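Local coordinates for LPXTG-motif cell wall anchor domain protein (PDB 5U5O) that probably serves in cell adhesion, as a two-domain piece of a giant bacterial surface protein whose domains carry intramolecular covalent cross-links, at residues T28-R34 with E96-T102; V122-A128 with E147-N153. One frame throughout, in Å; residues are numbered along the deposited sequence.

In the fold
Both contacts lie in the first of the two domains of this piece, the one that belongs to the T-Q ester bond family. Contact 1 comes first along the chain and closes before contact 2 opens. It pairs strands 26-36 and 94-104, the inner strands of an antiparallel sheet that also holds strand 4-10. Contact 2 pairs strands 118-127 and 150-178 in a second, mixed sheet that also holds strand 43-52. The contact centres are about 14 Å apart. The two pairings meet across the core of an Ig-like sandwich, where Asp31 OD2 comes within 2.7 Å of Glu124 OE1. Strand 150-178, which begins in contact 2, runs on toward the second domain.

Contact 1: residues T28-R34 with E96-T102; sequences TIKDTVR and ETEMDLT
Asp31 lays its side chain alongside that of Met99, both pointing the same way from neighbouring strands. Its OD2 lies 3.4 Å from Met99 SD. Met99 has a less usual first torsion, 32°, which keeps its CG between backbone N and carbonyl carbon. There CG meets both Asp31 OD2 and a methyl of the next residue on this face, with Val33 CG2 at 3.9 Å from Met99 CG. Leu101 brings its CD1 up to Asp31 from the other end. This face, with Ile29, packs on strands 43-52, 64-71 and 118-127. Glu124 of strand 118-127 comes close to the Asp31 carboxylate, so two acids meet among apolar side chains.

The strands are an antiparallel pair in one sheet of the Ig-like T-Q ester bond domain, and the Asp31 and Met99 face is turned to the facing sheet. Ile29 with Leu101, Asp31 with Met99 and Val33 with Thr97 are the hydrogen-bonded pairs, each joined by two backbone bonds.

The opposite face is polar. Thr28 OG1 and Thr102 OG1 share a hydrogen bond of 3.2 Å. A water links Thr32 OG1 to Glu98 OE1. The methyl CG2 of Thr32 rests against the Glu96 carboxylate, 3.4 Å from CD. Arg34 is bent at chi2 and chi3, which brings NH1 to within 2.8 Å of Glu96 OE1. NH1 meets OE1 from its anti side, 34° out of the carboxylate plane, with OE1 close to the guanidinium plane. Arg34 NH2 also holds Glu84 and the carbonyl of Pro79. Arg34 thus ties Glu96 to Glu84, while Lys30 NZ, 4.0 Å from Glu98 OE1 in a long salt bridge, probably grips loosely.

Contact 2: residues V122-A128 with E147-N153; sequences VYEQLWA and EPVAKHN
Trp127 turns one face of its indole to Pro148 and to the backbone carbonyl carbon of Glu147. Its CB starts out away from segment 147-153, but chi1 of -65° swings the ring back. CD2 then lies beside Pro148 CA, and NE1 reaches the CB of the proline. Further out, CZ2 meets Pro148 CD at 3.7 Å. That CD sits over the face of the six-membered ring, a CH-pi contact 20° off the ring normal. Over the same face, toward the rim, the Glu147 carbonyl carbon lies 3.5 Å from Trp127 CZ3.

Next to this CH-pi contact the strand pairing is irregular. Val149 and Ala150 both face Leu126, which makes a classic beta bulge. Leu126 O receives weak bonds from the N of both, while Leu126 N gives a sound bond of 2.8 Å to Ala150 O. Beyond the bulge the antiparallel ladder is regular: Gln125 faces Lys151, and Glu124 and His152 exchange two backbone bonds. Ala128 CB, just past Trp127, touches Val149 CG1 at 3.8 Å.

Tyr123 offers a ring face to Asn153. The CA of Asn153 stands 3.5 Å from the ring centroid, only 9° off the normal, and its CB lies over the CD2 side. Gln125 rests its CB on the Pro148 ring, and its amide NE2 bonds to Gln49 on strand 43-52. A water bridges Val122 O and His152 ND1, lying in the imidazole plane at the ring edge.

Contact 1: residues T28-R34 with E96-T102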
# COMPACT_ATOMS: atom_id res chain seq x y z
N THR A 28 4.41 -6.35 -12.49
CA THR A 28 4.32 -7.71 -12.97
C THR A 28 4.59 -8.66 -11.82
O THR A 28 5.67 -8.64 -11.22
CB THR A 28 5.33 -7.99 -14.09
OG1 THR A 28 5.01 -7.15 -15.21
CG2 THR A 28 5.25 -9.45 -14.53
N ILE A 29 3.58 -9.46 -11.51
CA ILE A 29 3.71 -10.56 -10.55
C ILE A 29 4.21 -11.78 -11.33
O ILE A 29 3.55 -12.23 -12.29
CB ILE A 29 2.38 -10.81 -9.82
CG1 ILE A 29 2.05 -9.71 -8.80
CG2 ILE A 29 2.44 -12.13 -9.05
CD1 ILE A 29 1.83 -8.32 -9.36
N LYS A 30 5.41 -12.25 -10.99
CA LYS A 30 5.90 -13.55 -11.45
C LYS A 30 5.19 -14.65 -10.66
O LYS A 30 5.34 -14.76 -9.43
CB LYS A 30 7.40 -13.66 -11.26
CG LYS A 30 8.00 -14.90 -11.90
CD LYS A 30 9.42 -15.05 -11.44
CE LYS A 30 10.14 -16.16 -12.16
NZ LYS A 30 11.59 -16.14 -11.84
N ASP A 31 4.45 -15.47 -11.39
CA ASP A 31 3.69 -16.60 -10.82
C ASP A 31 4.44 -17.88 -11.20
O ASP A 31 4.33 -18.35 -12.31
CB ASP A 31 2.31 -16.51 -11.40
CG ASP A 31 1.43 -17.71 -11.07
OD1 ASP A 31 1.75 -18.56 -10.17
OD2 ASP A 31 0.37 -17.71 -11.73
N THR A 32 5.31 -18.31 -10.29
CA THR A 32 6.07 -19.54 -10.50
C THR A 32 5.16 -20.72 -10.13
O THR A 32 4.74 -20.84 -8.99
CB THR A 32 7.37 -19.56 -9.70
OG1 THR A 32 8.18 -18.46 -10.12
CG2 THR A 32 8.17 -20.81 -9.93
N VAL A 33 4.85 -21.52 -11.14
CA VAL A 33 3.89 -22.62 -11.02
C VAL A 33 4.60 -23.95 -10.81
O VAL A 33 5.53 -24.30 -11.51
CB VAL A 33 3.00 -22.66 -12.27
CG1 VAL A 33 1.95 -23.77 -12.11
CG2 VAL A 33 2.35 -21.29 -12.52
N ARG A 34 4.15 -24.66 -9.77
CA ARG A 34 4.73 -25.95 -9.36
C ARG A 34 3.68 -27.04 -9.61
O ARG A 34 2.59 -26.99 -9.04
CB ARG A 34 5.11 -25.88 -7.89
CG ARG A 34 5.96 -24.68 -7.48
CD ARG A 34 7.43 -24.94 -7.69
NE ARG A 34 7.99 -25.85 -6.66
CZ ARG A 34 9.27 -26.20 -6.57
NH1 ARG A 34 10.16 -25.70 -7.42
NH2 ARG A 34 9.70 -27.03 -5.62
N GLU A 96 8.37 -27.36 -12.75
CA GLU A 96 8.19 -25.91 -12.59
C GLU A 96 8.08 -25.20 -13.92
O GLU A 96 8.81 -25.50 -14.86
CB GLU A 96 9.34 -25.36 -11.78
CG GLU A 96 9.16 -23.90 -11.38
CD GLU A 96 10.29 -23.41 -10.51
OE1 GLU A 96 10.22 -23.58 -9.28
OE2 GLU A 96 11.22 -22.75 -11.04
N THR A 97 7.13 -24.28 -13.99
CA THR A 97 7.06 -23.33 -15.10
C THR A 97 6.63 -22.00 -14.52
O THR A 97 6.61 -21.83 -13.30
CB THR A 97 6.10 -23.85 -16.19
OG1 THR A 97 6.18 -22.99 -17.33
CG2 THR A 97 4.67 -23.96 -15.71
N GLU A 98 6.38 -21.00 -15.37
CA GLU A 98 5.97 -19.69 -14.84
C GLU A 98 5.04 -18.96 -15.78
O GLU A 98 5.00 -19.23 -16.98
CB GLU A 98 7.18 -18.82 -14.55
CG GLU A 98 8.02 -18.48 -15.76
CD GLU A 98 9.25 -17.68 -15.39
OE1 GLU A 98 10.23 -18.29 -14.90
OE2 GLU A 98 9.25 -16.45 -15.59
N MET A 99 4.29 -18.02 -15.21
CA MET A 99 3.46 -17.10 -15.99
C MET A 99 3.52 -15.73 -15.33
O MET A 99 3.82 -15.61 -14.14
CB MET A 99 2.01 -17.57 -16.13
CG MET A 99 1.45 -18.37 -14.95
SD MET A 99 -0.36 -18.56 -14.98
CE MET A 99 -0.59 -19.26 -16.62
N ASP A 100 3.28 -14.68 -16.12
CA ASP A 100 3.24 -13.32 -15.61
C ASP A 100 1.81 -12.83 -15.42
O ASP A 100 0.95 -13.09 -16.26
CB ASP A 100 3.93 -12.38 -16.60
CG ASP A 100 5.44 -12.51 -16.61
OD1 ASP A 100 6.05 -13.07 -15.67
OD2 ASP A 100 6.04 -11.90 -17.53
N LEU A 101 1.58 -12.12 -14.32
CA LEU A 101 0.30 -11.47 -14.04
C LEU A 101 0.57 -9.97 -13.85
O LEU A 101 1.19 -9.57 -12.85
CB LEU A 101 -0.34 -12.08 -12.79
CG LEU A 101 -0.80 -13.54 -12.93
CD1 LEU A 101 -1.08 -14.14 -11.56
CD2 LEU A 101 -2.03 -13.62 -13.81
N THR A 102 0.13 -9.17 -14.80
CA THR A 102 0.45 -7.75 -14.82
C THR A 102 -0.76 -6.94 -14.41
O THR A 102 -1.84 -7.06 -14.99
CB THR A 102 1.00 -7.36 -16.20
OG1 THR A 102 2.22 -8.09 -16.40
CG2 THR A 102 1.29 -5.88 -16.29
O HOH W 1 10.15 -19.40 -12.22

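Contact 2: residues V122-A128 with E147-N153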
# COMPACT_ATOMS: atom_id res chain seq x y z
N VAL A 122 -2.40 -14.82 -5.55
CA VAL A 122 -2.50 -15.54 -6.82
C VAL A 122 -3.26 -16.86 -6.59
O VAL A 122 -3.00 -17.57 -5.60
CB VAL A 122 -1.11 -15.88 -7.34
CG1 VAL A 122 -1.17 -16.81 -8.54
CG2 VAL A 122 -0.40 -14.59 -7.71
N TYR A 123 -4.23 -17.12 -7.45
CA TYR A 123 -4.96 -18.40 -7.54
C TYR A 123 -4.49 -19.08 -8.82
O TYR A 123 -4.13 -18.40 -9.79
CB TYR A 123 -6.45 -18.09 -7.63
CG TYR A 123 -7.16 -17.87 -6.29
CD1 TYR A 123 -6.48 -17.45 -5.14
CD2 TYR A 123 -8.53 -18.12 -6.19
CE1 TYR A 123 -7.15 -17.27 -3.93
CE2 TYR A 123 -9.20 -17.93 -4.99
CZ TYR A 123 -8.51 -17.51 -3.87
OH TYR A 123 -9.20 -17.34 -2.69
N GLU A 124 -4.50 -20.42 -8.82
CA GLU A 124 -4.03 -21.19 -9.98
C GLU A 124 -4.90 -22.43 -10.17
O GLU A 124 -5.37 -23.04 -9.17
CB GLU A 124 -2.58 -21.65 -9.81
CG GLU A 124 -1.89 -22.09 -11.10
CD GLU A 124 -1.40 -20.92 -11.94
OE1 GLU A 124 -1.34 -19.77 -11.44
OE2 GLU A 124 -1.12 -21.15 -13.13
N GLN A 125 -5.14 -22.80 -11.41
CA GLN A 125 -5.82 -24.06 -11.72
C GLN A 125 -5.04 -24.83 -12.77
O GLN A 125 -4.40 -24.23 -13.67
CB GLN A 125 -7.26 -23.84 -12.17
CG GLN A 125 -8.09 -22.96 -11.24
CD GLN A 125 -7.83 -21.47 -11.47
OE1 GLN A 125 -7.77 -21.02 -12.60
NE2 GLN A 125 -7.65 -20.71 -10.38
N LEU A 126 -5.15 -26.16 -12.66
CA LEU A 126 -4.51 -27.09 -13.57
C LEU A 126 -5.57 -27.94 -14.25
O LEU A 126 -6.36 -28.58 -13.55
CB LEU A 126 -3.56 -28.00 -12.78
CG LEU A 126 -2.84 -29.13 -13.52
CD1 LEU A 126 -1.87 -28.57 -14.54
CD2 LEU A 126 -2.16 -30.08 -12.54
N TRP A 127 -5.52 -28.03 -15.58
CA TRP A 127 -6.51 -28.73 -16.39
C TRP A 127 -5.79 -29.86 -17.13
O TRP A 127 -4.77 -29.65 -17.79
CB TRP A 127 -7.17 -27.79 -17.41
CG TRP A 127 -8.00 -26.69 -16.83
CD1 TRP A 127 -7.55 -25.52 -16.28
CD2 TRP A 127 -9.43 -26.61 -16.81
NE1 TRP A 127 -8.60 -24.75 -15.89
CE2 TRP A 127 -9.77 -25.37 -16.21
CE3 TRP A 127 -10.46 -27.46 -17.24
CZ2 TRP A 127 -11.09 -24.97 -16.02
CZ3 TRP A 127 -11.77 -27.06 -17.04
CH2 TRP A 127 -12.08 -25.82 -16.44
N ALA A 128 -6.32 -31.08 -17.01
CA ALA A 128 -5.74 -32.22 -17.74
C ALA A 128 -6.00 -32.13 -19.24
O ALA A 128 -6.96 -31.51 -19.69
CB ALA A 128 -6.28 -33.54 -17.21
N GLU A 147 -14.10 -29.46 -15.11
CA GLU A 147 -13.43 -28.70 -14.07
C GLU A 147 -11.93 -28.99 -14.10
O GLU A 147 -11.51 -30.00 -14.66
CB GLU A 147 -14.00 -29.09 -12.71
CG GLU A 147 -15.44 -28.62 -12.51
CD GLU A 147 -15.97 -28.89 -11.11
OE1 GLU A 147 -15.39 -29.73 -10.38
OE2 GLU A 147 -16.98 -28.26 -10.73
N PRO A 148 -11.12 -28.09 -13.51
CA PRO A 148 -9.70 -28.42 -13.38
C PRO A 148 -9.51 -29.66 -12.51
O PRO A 148 -10.32 -29.92 -11.61
CB PRO A 148 -9.10 -27.20 -12.68
CG PRO A 148 -10.24 -26.41 -12.15
CD PRO A 148 -11.47 -26.81 -12.89
N VAL A 149 -8.44 -30.39 -12.80
CA VAL A 149 -8.10 -31.55 -11.95
C VAL A 149 -7.43 -31.15 -10.65
O VAL A 149 -7.41 -31.95 -9.70
CB VAL A 149 -7.23 -32.61 -12.68
CG1 VAL A 149 -8.02 -33.23 -13.81
CG2 VAL A 149 -5.91 -32.04 -13.18
N ALA A 150 -6.91 -29.92 -10.56
CA ALA A 150 -6.36 -29.42 -9.31
C ALA A 150 -6.45 -27.92 -9.30
O ALA A 150 -6.38 -27.28 -10.35
CB ALA A 150 -4.92 -29.86 -9.14
N LYS A 151 -6.59 -27.36 -8.10
CA LYS A 151 -6.62 -25.92 -7.90
C LYS A 151 -5.77 -25.57 -6.70
O LYS A 151 -5.59 -26.37 -5.79
CB LYS A 151 -8.04 -25.45 -7.60
CG LYS A 151 -9.09 -25.81 -8.63
CD LYS A 151 -10.48 -25.31 -8.23
CE LYS A 151 -10.98 -25.95 -6.94
NZ LYS A 151 -12.43 -25.69 -6.71
N HIS A 152 -5.30 -24.32 -6.72
CA HIS A 152 -4.67 -23.68 -5.58
C HIS A 152 -5.33 -22.32 -5.42
O HIS A 152 -4.79 -21.27 -5.84
CB HIS A 152 -3.16 -23.60 -5.78
CG HIS A 152 -2.39 -23.24 -4.56
ND1 HIS A 152 -2.40 -21.97 -4.02
CD2 HIS A 152 -1.55 -23.97 -3.78
CE1 HIS A 152 -1.62 -21.93 -2.96
NE2 HIS A 152 -1.09 -23.13 -2.79
N ASN A 153 -6.55 -22.36 -4.90
CA ASN A 153 -7.38 -21.18 -4.69
C ASN A 153 -7.42 -20.90 -3.19
O ASN A 153 -8.45 -21.10 -2.51
CB ASN A 153 -8.78 -21.39 -5.29
CG ASN A 153 -8.78 -21.50 -6.82
OD1 ASN A 153 -7.74 -21.44 -7.50
ND2 ASN A 153 -9.98 -21.65 -7.37
O HOH W 2 -3.65 -19.35 -3.48
O HOH W 3 -9.12 -30.73 -15.99